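Local coordinates for probable benzoylformate decarboxylase (Rhodococcus jostii, PDB 7ORX), which belongs to the thiamine diphosphate-dependent enzyme superfamily and binds thiamine diphosphate between two subunits of a four-chain assembly, at residues G51-M56 with T68-H73; G59-T64 with S91-V96; N80-L85 with T120-L125; G409-V414 with I438-S443. All coordinates share one frame; numbering follows the deposited sequence.

From the N terminus, contact 1 closes first, as strand 68-73 returns beneath helix 50-64. Before it is complete the same helix has begun contact 2, whose other half is the approach to strand 95-101; the two contacts therefore cross, and the strands they reach are neighbours in one parallel sheet, with Thr68 and Val70 paired to Val96. Contact 3 crosses contact 2 in turn, bringing the start of helix 82-90 against residues 120-125 beside the second subunit. Contact 4 follows separately in the C-terminal TPP-binding region, joining helices 409-418 and 440-447. Pro411 of contact 4 packs on Ser55 and Met56, tying that region to helix 50-64.

Contact 1 (G51-M56 with T68-H73); sequences GAVLSM and TLVNLH. With TPP (thiamine diphosphate), chain K.
Val53 and Leu54 pack on Val70 and Leu72 in a wholly apolar helix-on-sheet contact of the N-terminal TPP-binding region. Helix 50-64 connects strand 43-46 to strand 68-73 in a beta-alpha-beta crossover that passes over strand 22-25, so the helix runs back nearly antiparallel to the strand it leads into, at 173°. The axes of the two short segments approach to 9.0 Å. Val53 and Leu54 share the bridging of this spacing. With CG1 anti to the backbone N (chi1 162°), Val53 projects that methyl to the strand, where Val53 CG1 lies 3.9 Å from Val70 CG1. Its other neighbour is Leu72, whose CD2 stands 4.1 Å from Val53 CG1 as the two side chains run by one another in antiparallel sense. Leu54 approaches by its CD1 branch, meeting Leu72 CD1 at 4.2 Å with the side chains roughly perpendicular. Val97 of the adjoining strand and Ala84 of helix 82-90 extend this packing around Leu54. Next along the chain from Leu72, His73 faces thiamine diphosphate: C7' lies over one ring face, offset toward the rim, and His73 CD2 is 3.5 Å from TPP C4'. Glu31 hydrogen-bonds His73 ND1 and probably limits rotation of the ring. Val70 and Leu72, two residues apart, thus seat the helix by dispersion and shape, while the imidazole of the next residue borders the ligand.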
loop_
_atom_site.group_PDB
_atom_site.type_symbol
_atom_site.label_atom_id
_atom_site.label_comp_id
_atom_site.label_asym_id
_atom_site.label_seq_id
_atom_site.Cartn_x
_atom_site.Cartn_y
_atom_site.Cartn_z
ATOM N N GLY C 51 3.871 1.706 22.721
ATOM C CA GLY C 51 2.423 1.956 22.856
ATOM C C GLY C 51 2.117 2.909 24.003
ATOM O O GLY C 51 1.268 3.818 23.848
ATOM N N ALA C 52 2.817 2.745 25.109
ATOM C CA ALA C 52 2.752 3.665 26.255
ATOM C C ALA C 52 3.284 5.035 25.833
ATOM O O ALA C 52 2.593 6.033 26.089
ATOM C CB ALA C 52 3.537 3.079 27.408
ATOM N N VAL C 53 4.460 5.076 25.197
ATOM C CA VAL C 53 5.070 6.349 24.719
ATOM C C VAL C 53 4.020 7.125 23.926
ATOM O O VAL C 53 3.814 8.319 24.102
ATOM C CB VAL C 53 6.267 6.043 23.816
ATOM C CG1 VAL C 53 6.670 7.232 22.957
ATOM C CG2 VAL C 53 7.433 5.508 24.614
ATOM N N LEU C 54 3.387 6.422 23.027
ATOM C CA LEU C 54 2.603 7.108 22.011
ATOM C C LEU C 54 1.279 7.532 22.639
ATOM O O LEU C 54 0.841 8.678 22.389
ATOM C CB LEU C 54 2.465 6.160 20.834
ATOM C CG LEU C 54 1.941 6.887 19.625
ATOM C CD1 LEU C 54 2.803 6.562 18.426
ATOM C CD2 LEU C 54 0.452 6.571 19.450
ATOM N N SER C 55 0.694 6.678 23.468
ATOM C CA SER C 55 -0.535 7.023 24.229
ATOM C C SER C 55 -0.272 8.178 25.210
ATOM O O SER C 55 -1.168 9.026 25.344
ATOM C CB SER C 55 -1.065 5.827 24.943
ATOM O OG SER C 55 -1.682 4.923 24.046
ATOM N N MET C 56 0.899 8.227 25.865
ATOM C CA MET C 56 1.309 9.383 26.706
ATOM C C MET C 56 1.318 10.654 25.834
ATOM O O MET C 56 0.801 11.693 26.266
ATOM C CB MET C 56 2.703 9.182 27.310
ATOM C CG MET C 56 2.705 8.545 28.663
ATOM S SD MET C 56 4.352 7.912 29.214
ATOM C CE MET C 56 5.257 9.408 28.917
ATOM N N THR C 68 2.526 17.346 18.747
ATOM C CA THR C 68 3.424 16.752 19.781
ATOM C C THR C 68 4.377 15.743 19.169
ATOM O O THR C 68 3.923 14.974 18.352
ATOM C CB THR C 68 2.583 16.069 20.864
ATOM O OG1 THR C 68 1.788 17.112 21.419
ATOM C CG2 THR C 68 3.384 15.392 21.952
ATOM N N LEU C 69 5.630 15.732 19.591
ATOM C CA LEU C 69 6.674 14.957 18.883
ATOM C C LEU C 69 6.863 13.610 19.568
ATOM O O LEU C 69 7.018 13.568 20.771
ATOM C CB LEU C 69 7.979 15.765 18.879
ATOM C CG LEU C 69 9.133 15.169 18.075
ATOM C CD1 LEU C 69 8.770 14.977 16.604
ATOM C CD2 LEU C 69 10.351 16.076 18.184
ATOM N N VAL C 70 6.925 12.551 18.796
ATOM C CA VAL C 70 7.232 11.187 19.300
ATOM C C VAL C 70 8.483 10.710 18.563
ATOM O O VAL C 70 8.591 11.057 17.404
ATOM C CB VAL C 70 6.033 10.279 19.018
ATOM C CG1 VAL C 70 6.323 8.851 19.397
ATOM C CG2 VAL C 70 4.778 10.819 19.686
ATOM N N ASN C 71 9.367 9.936 19.186
ATOM C CA ASN C 71 10.568 9.399 18.513
ATOM C C ASN C 71 10.692 7.912 18.847
ATOM O O ASN C 71 10.937 7.548 20.013
ATOM C CB ASN C 71 11.799 10.202 18.903
ATOM C CG ASN C 71 13.062 9.728 18.215
ATOM O OD1 ASN C 71 13.067 9.449 17.017
ATOM N ND2 ASN C 71 14.142 9.632 18.971
ATOM N N LEU C 72 10.560 7.044 17.860
ATOM C CA LEU C 72 10.487 5.586 18.067
ATOM C C LEU C 72 11.634 4.917 17.325
ATOM O O LEU C 72 12.294 5.572 16.505
ATOM C CB LEU C 72 9.155 5.100 17.503
ATOM C CG LEU C 72 7.921 5.689 18.166
ATOM C CD1 LEU C 72 6.655 5.280 17.411
ATOM C CD2 LEU C 72 7.840 5.252 19.620
ATOM N N HIS C 73 11.796 3.621 17.566
ATOM C CA HIS C 73 12.935 2.819 17.074
ATOM C C HIS C 73 12.517 1.927 15.905
ATOM O O HIS C 73 11.956 0.869 16.159
ATOM C CB HIS C 73 13.563 1.986 18.194
ATOM C CG HIS C 73 14.624 1.097 17.646
ATOM N ND1 HIS C 73 15.777 1.609 17.008
ATOM C CD2 HIS C 73 14.668 -0.242 17.512
ATOM C CE1 HIS C 73 16.506 0.612 16.562
ATOM N NE2 HIS C 73 15.847 -0.537 16.866
HETATM N "N1'" TPP K . 12.413 -0.961 21.287
HETATM C "C2'" TPP K . 12.237 -2.119 20.638
HETATM C CM2 TPP K . 10.842 -2.629 20.482
HETATM N "N3'" TPP K . 13.213 -2.857 20.107
HETATM C "C4'" TPP K . 14.470 -2.405 20.238
HETATM N "N4'" TPP K . 15.441 -3.153 19.684
HETATM C "C5'" TPP K . 14.759 -1.204 20.922
HETATM C "C6'" TPP K . 13.671 -0.514 21.422
HETATM C "C7'" TPP K . 16.171 -0.691 21.082
HETATM N N3 TPP K . 16.987 -1.535 21.969
HETATM C C2 TPP K . 17.765 -2.513 21.507
HETATM S S1 TPP K . 19.013 -2.862 22.612
HETATM C C5 TPP K . 18.101 -2.071 23.866
HETATM C C4 TPP K . 17.051 -1.382 23.359
HETATM C CM4 TPP K . 16.068 -0.557 24.134
HETATM C C6 TPP K . 18.493 -2.214 25.315
HETATM C C7 TPP K . 17.717 -3.299 26.047
HETATM O O7 TPP K . 18.151 -3.342 27.438
HETATM P PA TPP K . 18.372 -4.750 28.198
HETATM O O1A TPP K . 17.361 -5.741 27.729
HETATM O O2A TPP K . 18.492 -4.319 29.619
HETATM O O3A TPP K . 19.768 -5.321 27.670
HETATM P PB TPP K . 21.267 -4.962 28.091
HETATM O O1B TPP K . 22.015 -6.273 28.251
HETATM O O2B TPP K . 21.792 -4.142 26.949
HETATM O O3B TPP K . 21.156 -4.181 29.376
#

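Contact 2 (G59-T64 with S91-V96); sequences GYSLVT and SHSPLV
The ring of Pro94, in the chain that leads into strand 95-101, rests against Ser61 of helix 50-64, and the contact relies on van der Waals touches between small and branched side chains. Ser61 OG, anti to its own backbone N (chi1 162°), is directed to the proline ring and lies 3.6 Å from Pro94 CD. On the carbon side of the same residue, Ser61 CB is 4.1 Å from Leu95 CD2, which comes in by the end of its side chain. Leu62 brings its CD2 branch to within 3.6 Å of Ser93 OG and 4.2 Å of Ser91 CB, so one methyl covers both serines. The polar interactions run along the chain or to outside partners. Ser93 OG is hydrogen-bonded to Asp58 OD1, on helix 50-64 one turn before Leu62, Ser91 OG to the carbonyl of Asn87, and Ser61 OG more weakly to that of Glu66. Tyr60 O accepts from both Thr64 N and Thr64 OG1, which reach it from opposite faces of its carbonyl plane. Backbone shape prepares the strand: His92, with positive phi, ends helix 82-90 in a Schellman motif, and Pro94 centres an inverse gamma turn. Beyond it Leu95 pairs with Val157 of strand 157-162 and Val96 with strand 68-73, while helix 409-418 packs on Tyr60 and Val63 of the helix.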
loop_
_atom_site.group_PDB
_atom_site.type_symbol
_atom_site.label_atom_id
_atom_site.label_comp_id
_atom_site.label_asym_id
_atom_site.label_seq_id
_atom_site.Cartn_x
_atom_site.Cartn_y
_atom_site.Cartn_z
ATOM N N GLY C 59 -2.241 11.769 25.100
ATOM C CA GLY C 59 -2.857 12.476 26.225
ATOM C C GLY C 59 -2.323 13.888 26.322
ATOM O O GLY C 59 -3.099 14.831 26.548
ATOM N N TYR C 60 -1.021 14.033 26.173
ATOM C CA TYR C 60 -0.360 15.353 26.283
ATOM C C TYR C 60 -0.956 16.283 25.208
ATOM O O TYR C 60 -1.304 17.441 25.470
ATOM C CB TYR C 60 1.150 15.180 26.140
ATOM C CG TYR C 60 1.903 16.447 26.398
ATOM C CD1 TYR C 60 2.158 17.331 25.371
ATOM C CD2 TYR C 60 2.343 16.765 27.671
ATOM C CE1 TYR C 60 2.817 18.517 25.603
ATOM C CE2 TYR C 60 3.008 17.951 27.914
ATOM C CZ TYR C 60 3.271 18.822 26.865
ATOM O OH TYR C 60 3.940 19.979 27.091
ATOM N N SER C 61 -1.126 15.737 24.016
ATOM C CA SER C 61 -1.665 16.466 22.864
ATOM C C SER C 61 -3.121 16.877 23.086
ATOM O O SER C 61 -3.500 17.988 22.733
ATOM C CB SER C 61 -1.514 15.644 21.644
ATOM O OG SER C 61 -2.376 16.149 20.631
ATOM N N LEU C 62 -3.933 15.984 23.613
ATOM C CA LEU C 62 -5.387 16.227 23.778
ATOM C C LEU C 62 -5.608 17.386 24.748
ATOM O O LEU C 62 -6.510 18.198 24.532
ATOM C CB LEU C 62 -6.054 14.947 24.287
ATOM C CG LEU C 62 -6.211 13.868 23.226
ATOM C CD1 LEU C 62 -6.418 12.493 23.841
ATOM C CD2 LEU C 62 -7.364 14.210 22.336
ATOM N N VAL C 63 -4.795 17.485 25.779
ATOM C CA VAL C 63 -5.018 18.540 26.787
ATOM C C VAL C 63 -4.603 19.879 26.195
ATOM O O VAL C 63 -5.378 20.840 26.369
ATOM C CB VAL C 63 -4.281 18.222 28.084
ATOM C CG1 VAL C 63 -4.319 19.421 29.014
ATOM C CG2 VAL C 63 -4.829 16.966 28.753
ATOM N N THR C 64 -3.455 19.922 25.504
ATOM C CA THR C 64 -2.828 21.179 25.030
ATOM C C THR C 64 -3.496 21.647 23.740
ATOM O O THR C 64 -3.598 22.862 23.569
ATOM C CB THR C 64 -1.325 21.010 24.788
ATOM O OG1 THR C 64 -1.153 20.017 23.785
ATOM C CG2 THR C 64 -0.546 20.580 26.014
ATOM N N SER C 91 -9.397 10.507 17.341
ATOM C CA SER C 91 -9.377 11.652 18.277
ATOM C C SER C 91 -8.845 12.914 17.593
ATOM O O SER C 91 -8.796 13.959 18.261
ATOM C CB SER C 91 -8.614 11.322 19.533
ATOM O OG SER C 91 -7.221 11.196 19.340
ATOM N N HIS C 92 -8.471 12.809 16.306
ATOM C CA HIS C 92 -7.939 13.933 15.490
ATOM C C HIS C 92 -6.790 14.569 16.264
ATOM O O HIS C 92 -6.826 15.814 16.492
ATOM C CB HIS C 92 -9.043 14.955 15.117
ATOM C CG HIS C 92 -10.108 14.393 14.238
ATOM N ND1 HIS C 92 -9.808 13.684 13.105
ATOM C CD2 HIS C 92 -11.449 14.503 14.291
ATOM C CE1 HIS C 92 -10.929 13.307 12.532
ATOM N NE2 HIS C 92 -11.953 13.805 13.238
ATOM N N SER C 93 -5.830 13.734 16.632
ATOM C CA SER C 93 -4.661 14.119 17.444
ATOM C C SER C 93 -3.446 14.346 16.557
ATOM O O SER C 93 -3.027 13.430 15.837
ATOM C CB SER C 93 -4.406 13.097 18.507
ATOM O OG SER C 93 -5.012 13.550 19.717
ATOM N N PRO C 94 -2.890 15.579 16.552
ATOM C CA PRO C 94 -1.756 15.916 15.704
ATOM C C PRO C 94 -0.410 15.414 16.207
ATOM O O PRO C 94 0.458 16.203 16.383
ATOM C CB PRO C 94 -1.794 17.453 15.678
ATOM C CG PRO C 94 -2.427 17.836 16.966
ATOM C CD PRO C 94 -3.423 16.738 17.275
ATOM N N LEU C 95 -0.253 14.112 16.412
ATOM C CA LEU C 95 1.055 13.496 16.743
ATOM C C LEU C 95 1.949 13.536 15.508
ATOM O O LEU C 95 1.520 13.100 14.414
ATOM C CB LEU C 95 0.875 12.034 17.143
ATOM C CG LEU C 95 -0.050 11.773 18.328
ATOM C CD1 LEU C 95 0.014 10.286 18.730
ATOM C CD2 LEU C 95 0.326 12.643 19.513
ATOM N N VAL C 96 3.189 13.948 15.691
ATOM C CA VAL C 96 4.239 13.881 14.645
ATOM C C VAL C 96 5.186 12.754 15.049
ATOM O O VAL C 96 5.949 12.933 15.991
ATOM C CB VAL C 96 4.947 15.228 14.593
ATOM C CG1 VAL C 96 6.034 15.192 13.555
ATOM C CG2 VAL C 96 3.956 16.349 14.374
#

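Contact 3 (N80-L85 with T120-L125); sequences NAMGAL and TLMKPL
Met82, at the start of helix 82-90, reaches across to Met122 and Leu125. Met82 CB still stands off, 4.6 Å from Leu125 CD1. Met82 CG, anti to the carbonyl carbon (chi1 -67°), draws in to 4.3 Å from Met122 SD. Bends at the next two torsions bring Met82 SD to 3.6 Å from Leu121 O, and the terminal CE to 3.7 Å from Met122 O and beside Met122 SD and Leu125 CD1. The two methionines thus cross at an angle, sulfur beside methyl. Segment 120-125 is the link from the short helix 118-121 to strand 128-130, an outermost strand, within this chain, of the parallel sheet of the N-terminal alpha/beta region, and it is turned by a cis peptide before Pro124 and by Leu125 N bonding back to Met122 O. This face of the fold also meets the second subunit: Met82 packs on Gly79 of the second subunit and Pro124 on Val116 of the second subunit. Nearby, Asn80 ND2 is hydrogen-bonded to Glu50 and the residue touches thiamine diphosphate. One turn along the helix from Met82, Leu85 adds a second group of contacts. Its CD2 meets Met122 CE at about a right angle between the side chains, and Leu85 CB lies 4.0 Å from Leu125 CD1, the same methyl that approaches Met82 O.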
loop_
_atom_site.group_PDB
_atom_site.type_symbol
_atom_site.label_atom_id
_atom_site.label_comp_id
_atom_site.label_asym_id
_atom_site.label_seq_id
_atom_site.Cartn_x
_atom_site.Cartn_y
_atom_site.Cartn_z
ATOM N N ASN C 80 5.050 -1.605 17.375
ATOM C CA ASN C 80 4.508 -1.689 18.754
ATOM C C ASN C 80 3.506 -0.544 19.023
ATOM O O ASN C 80 2.650 -0.709 19.963
ATOM C CB ASN C 80 5.646 -1.783 19.782
ATOM C CG ASN C 80 6.217 -3.189 19.935
ATOM O OD1 ASN C 80 5.620 -4.188 19.519
ATOM N ND2 ASN C 80 7.367 -3.295 20.571
ATOM N N ALA C 81 3.533 0.546 18.219
ATOM C CA ALA C 81 2.708 1.771 18.411
ATOM C C ALA C 81 1.471 1.829 17.487
ATOM O O ALA C 81 0.650 2.743 17.651
ATOM C CB ALA C 81 3.585 2.974 18.248
ATOM N N MET C 82 1.297 0.880 16.577
ATOM C CA MET C 82 0.184 0.888 15.594
ATOM C C MET C 82 -1.163 0.880 16.291
ATOM O O MET C 82 -2.043 1.617 15.884
ATOM C CB MET C 82 0.290 -0.325 14.683
ATOM C CG MET C 82 1.521 -0.238 13.804
ATOM S SD MET C 82 1.061 0.005 12.102
ATOM C CE MET C 82 0.201 1.581 12.222
ATOM N N GLY C 83 -1.316 0.057 17.323
ATOM C CA GLY C 83 -2.565 -0.024 18.108
ATOM C C GLY C 83 -2.926 1.333 18.671
ATOM O O GLY C 83 -4.074 1.814 18.446
ATOM N N ALA C 84 -1.964 1.964 19.357
ATOM C CA ALA C 84 -2.185 3.264 20.022
ATOM C C ALA C 84 -2.569 4.305 18.971
ATOM O O ALA C 84 -3.488 5.073 19.218
ATOM C CB ALA C 84 -0.964 3.625 20.799
ATOM N N LEU C 85 -1.927 4.242 17.810
ATOM C CA LEU C 85 -2.051 5.236 16.713
ATOM C C LEU C 85 -3.490 5.268 16.193
ATOM O O LEU C 85 -3.917 6.340 15.770
ATOM C CB LEU C 85 -1.057 4.847 15.616
ATOM C CG LEU C 85 -0.348 5.976 14.912
ATOM C CD1 LEU C 85 -0.121 7.179 15.818
ATOM C CD2 LEU C 85 0.961 5.468 14.343
ATOM N N THR C 120 4.948 2.435 3.933
ATOM C CA THR C 120 3.849 1.421 3.929
ATOM C C THR C 120 3.500 0.991 5.369
ATOM O O THR C 120 2.300 0.803 5.640
ATOM C CB THR C 120 4.205 0.181 3.086
ATOM O OG1 THR C 120 4.754 0.587 1.828
ATOM C CG2 THR C 120 3.025 -0.744 2.853
ATOM N N LEU C 121 4.500 0.797 6.236
ATOM C CA LEU C 121 4.323 0.185 7.586
ATOM C C LEU C 121 3.095 0.803 8.292
ATOM O O LEU C 121 2.178 0.014 8.667
ATOM C CB LEU C 121 5.626 0.343 8.388
ATOM C CG LEU C 121 5.648 -0.266 9.804
ATOM C CD1 LEU C 121 5.433 -1.792 9.822
ATOM C CD2 LEU C 121 6.959 0.109 10.492
ATOM N N MET C 122 3.023 2.139 8.365
ATOM C CA MET C 122 2.071 2.892 9.225
ATOM C C MET C 122 0.779 3.250 8.479
ATOM O O MET C 122 -0.164 3.696 9.159
ATOM C CB MET C 122 2.699 4.181 9.760
ATOM C CG MET C 122 4.017 3.975 10.454
ATOM S SD MET C 122 3.731 2.945 11.935
ATOM C CE MET C 122 3.888 4.138 13.265
ATOM N N LYS C 123 0.705 3.070 7.159
ATOM C CA LYS C 123 -0.591 3.076 6.411
ATOM C C LYS C 123 -1.398 1.836 6.823
ATOM O O LYS C 123 -0.827 0.749 7.016
ATOM C CB LYS C 123 -0.390 3.159 4.886
ATOM C CG LYS C 123 0.127 4.483 4.364
ATOM C CD LYS C 123 -0.150 5.645 5.269
ATOM C CE LYS C 123 0.169 6.965 4.590
ATOM N NZ LYS C 123 -1.030 7.590 3.985
ATOM N N PRO C 124 -2.749 1.952 6.943
ATOM C CA PRO C 124 -3.511 3.126 6.503
ATOM C C PRO C 124 -3.883 4.148 7.589
ATOM O O PRO C 124 -4.839 4.869 7.417
ATOM C CB PRO C 124 -4.801 2.433 6.029
ATOM C CG PRO C 124 -5.041 1.374 7.074
ATOM C CD PRO C 124 -3.654 0.930 7.498
ATOM N N LEU C 125 -3.145 4.190 8.692
ATOM C CA LEU C 125 -3.576 4.934 9.906
ATOM C C LEU C 125 -3.310 6.425 9.733
ATOM O O LEU C 125 -4.257 7.162 9.367
ATOM C CB LEU C 125 -2.869 4.337 11.127
ATOM C CG LEU C 125 -3.457 2.994 11.566
ATOM C CD1 LEU C 125 -2.849 2.549 12.874
ATOM C CD2 LEU C 125 -4.988 3.058 11.682
#

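Contact 4 (G409-V414 with I438-S443); sequences GLPAAV and ITALWS
Within the parallel-sheet alpha/beta fold of the C-terminal TPP-binding region, the ring of Pro411 meets Ala440 where two helices come together: helix 409-418, which leads into strand 425-430, and helix 440-447, which completes the beta-alpha-beta unit from that strand to strand 452-457. Their closest backbone approach lies here, with the two CA atoms of Pro411 and Ala440 5.1 Å apart. The small side chain of Ala440 is consistent with this close approach: Ala440 CB sits 3.6 Å from Pro411 CA and 3.7 Å from Pro411 CG, against the proline ring. Leu410 forms the second close point, where its CD2 meets Leu441 CD2 at 3.6 Å with the side chains roughly perpendicular. Packing is looser on the Ile438 side, where Leu410 CD1 is 4.2 Å from Ile438 CD1, the two side chains extending alongside each other in a common direction. Ser443 also stands back: it points toward residues 409-414 but stays beyond close contact with them, and its OG is hydrogen-bonded to the carbonyl of Leu46. Neither place is a solvent edge. Helix 50-64 covers Pro411 and Ser443, helix 486-493 covers Ile438 and Leu441, and Tyr493 of the second subunit packs on Ile438. At the Ser443 end Val414 closes up tightly on Ala440: its CG2, anti to its carbonyl carbon, lies 3.6 Å from Ala440 O.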
loop_
_atom_site.group_PDB
_atom_site.type_symbol
_atom_site.label_atom_id
_atom_site.label_comp_id
_atom_site.label_asym_id
_atom_site.label_seq_id
_atom_site.Cartn_x
_atom_site.Cartn_y
_atom_site.Cartn_z
ATOM N N GLY C 409 -5.723 4.510 28.228
ATOM C CA GLY C 409 -6.073 5.202 29.487
ATOM C C GLY C 409 -4.902 5.450 30.420
ATOM O O GLY C 409 -4.596 6.628 30.708
ATOM N N LEU C 410 -4.242 4.408 30.893
ATOM C CA LEU C 410 -3.158 4.612 31.882
ATOM C C LEU C 410 -2.151 5.606 31.331
ATOM O O LEU C 410 -1.881 6.618 31.970
ATOM C CB LEU C 410 -2.507 3.276 32.251
ATOM C CG LEU C 410 -2.232 3.186 33.743
ATOM C CD1 LEU C 410 -1.992 1.752 34.201
ATOM C CD2 LEU C 410 -1.075 4.090 34.091
ATOM N N PRO C 411 -1.562 5.357 30.141
ATOM C CA PRO C 411 -0.586 6.271 29.571
ATOM C C PRO C 411 -1.183 7.647 29.274
ATOM O O PRO C 411 -0.538 8.611 29.554
ATOM C CB PRO C 411 -0.160 5.571 28.285
ATOM C CG PRO C 411 -0.397 4.126 28.580
ATOM C CD PRO C 411 -1.731 4.166 29.297
ATOM N N ALA C 412 -2.382 7.739 28.728
ATOM C CA ALA C 412 -2.914 9.066 28.356
ATOM C C ALA C 412 -3.077 9.859 29.635
ATOM O O ALA C 412 -2.879 11.055 29.573
ATOM C CB ALA C 412 -4.202 8.982 27.599
ATOM N N ALA C 413 -3.396 9.222 30.747
ATOM C CA ALA C 413 -3.584 9.933 32.027
ATOM C C ALA C 413 -2.268 10.580 32.413
ATOM O O ALA C 413 -2.246 11.762 32.784
ATOM C CB ALA C 413 -4.019 8.977 33.122
ATOM N N VAL C 414 -1.195 9.801 32.352
ATOM C CA VAL C 414 0.170 10.271 32.715
ATOM C C VAL C 414 0.477 11.452 31.805
ATOM O O VAL C 414 0.897 12.477 32.299
ATOM C CB VAL C 414 1.196 9.145 32.540
ATOM C CG1 VAL C 414 2.608 9.654 32.586
ATOM C CG2 VAL C 414 0.981 8.028 33.550
ATOM N N ILE C 438 0.561 -0.598 31.270
ATOM C CA ILE C 438 0.933 -0.680 32.719
ATOM C C ILE C 438 2.273 0.010 32.923
ATOM O O ILE C 438 2.475 0.653 33.960
ATOM C CB ILE C 438 0.965 -2.155 33.171
ATOM C CG1 ILE C 438 0.981 -2.294 34.700
ATOM C CG2 ILE C 438 2.120 -2.915 32.537
ATOM C CD1 ILE C 438 -0.320 -1.867 35.365
ATOM N N THR C 439 3.171 -0.104 31.948
ATOM C CA THR C 439 4.556 0.417 32.049
ATOM C C THR C 439 4.551 1.951 32.108
ATOM O O THR C 439 5.567 2.474 32.488
ATOM C CB THR C 439 5.416 -0.019 30.862
ATOM O OG1 THR C 439 4.793 0.538 29.702
ATOM C CG2 THR C 439 5.540 -1.519 30.736
ATOM N N ALA C 440 3.481 2.649 31.737
ATOM C CA ALA C 440 3.428 4.118 31.859
ATOM C C ALA C 440 3.493 4.525 33.322
ATOM O O ALA C 440 3.760 5.718 33.595
ATOM C CB ALA C 440 2.191 4.668 31.238
ATOM N N LEU C 441 3.256 3.596 34.245
ATOM C CA LEU C 441 3.375 3.911 35.684
ATOM C C LEU C 441 4.821 4.270 36.014
ATOM O O LEU C 441 5.032 5.185 36.828
ATOM C CB LEU C 441 2.916 2.707 36.499
ATOM C CG LEU C 441 1.413 2.503 36.584
ATOM C CD1 LEU C 441 1.132 1.264 37.415
ATOM C CD2 LEU C 441 0.739 3.741 37.178
ATOM N N TRP C 442 5.782 3.569 35.413
ATOM C CA TRP C 442 7.236 3.870 35.548
ATOM C C TRP C 442 7.517 5.325 35.171
ATOM O O TRP C 442 8.168 6.008 35.964
ATOM C CB TRP C 442 8.053 2.939 34.670
ATOM C CG TRP C 442 9.523 3.143 34.822
ATOM C CD1 TRP C 442 10.321 2.583 35.780
ATOM C CD2 TRP C 442 10.373 3.944 33.991
ATOM N NE1 TRP C 442 11.614 2.987 35.598
ATOM C CE2 TRP C 442 11.678 3.806 34.493
ATOM C CE3 TRP C 442 10.167 4.758 32.888
ATOM C CZ2 TRP C 442 12.766 4.464 33.927
ATOM C CZ3 TRP C 442 11.250 5.400 32.317
ATOM C CH2 TRP C 442 12.527 5.255 32.837
ATOM N N SER C 443 6.989 5.783 34.040
ATOM C CA SER C 443 7.178 7.169 33.564
ATOM C C SER C 443 6.636 8.134 34.613
ATOM O O SER C 443 7.336 9.062 34.981
ATOM C CB SER C 443 6.574 7.352 32.213
ATOM O OG SER C 443 7.264 6.523 31.279
#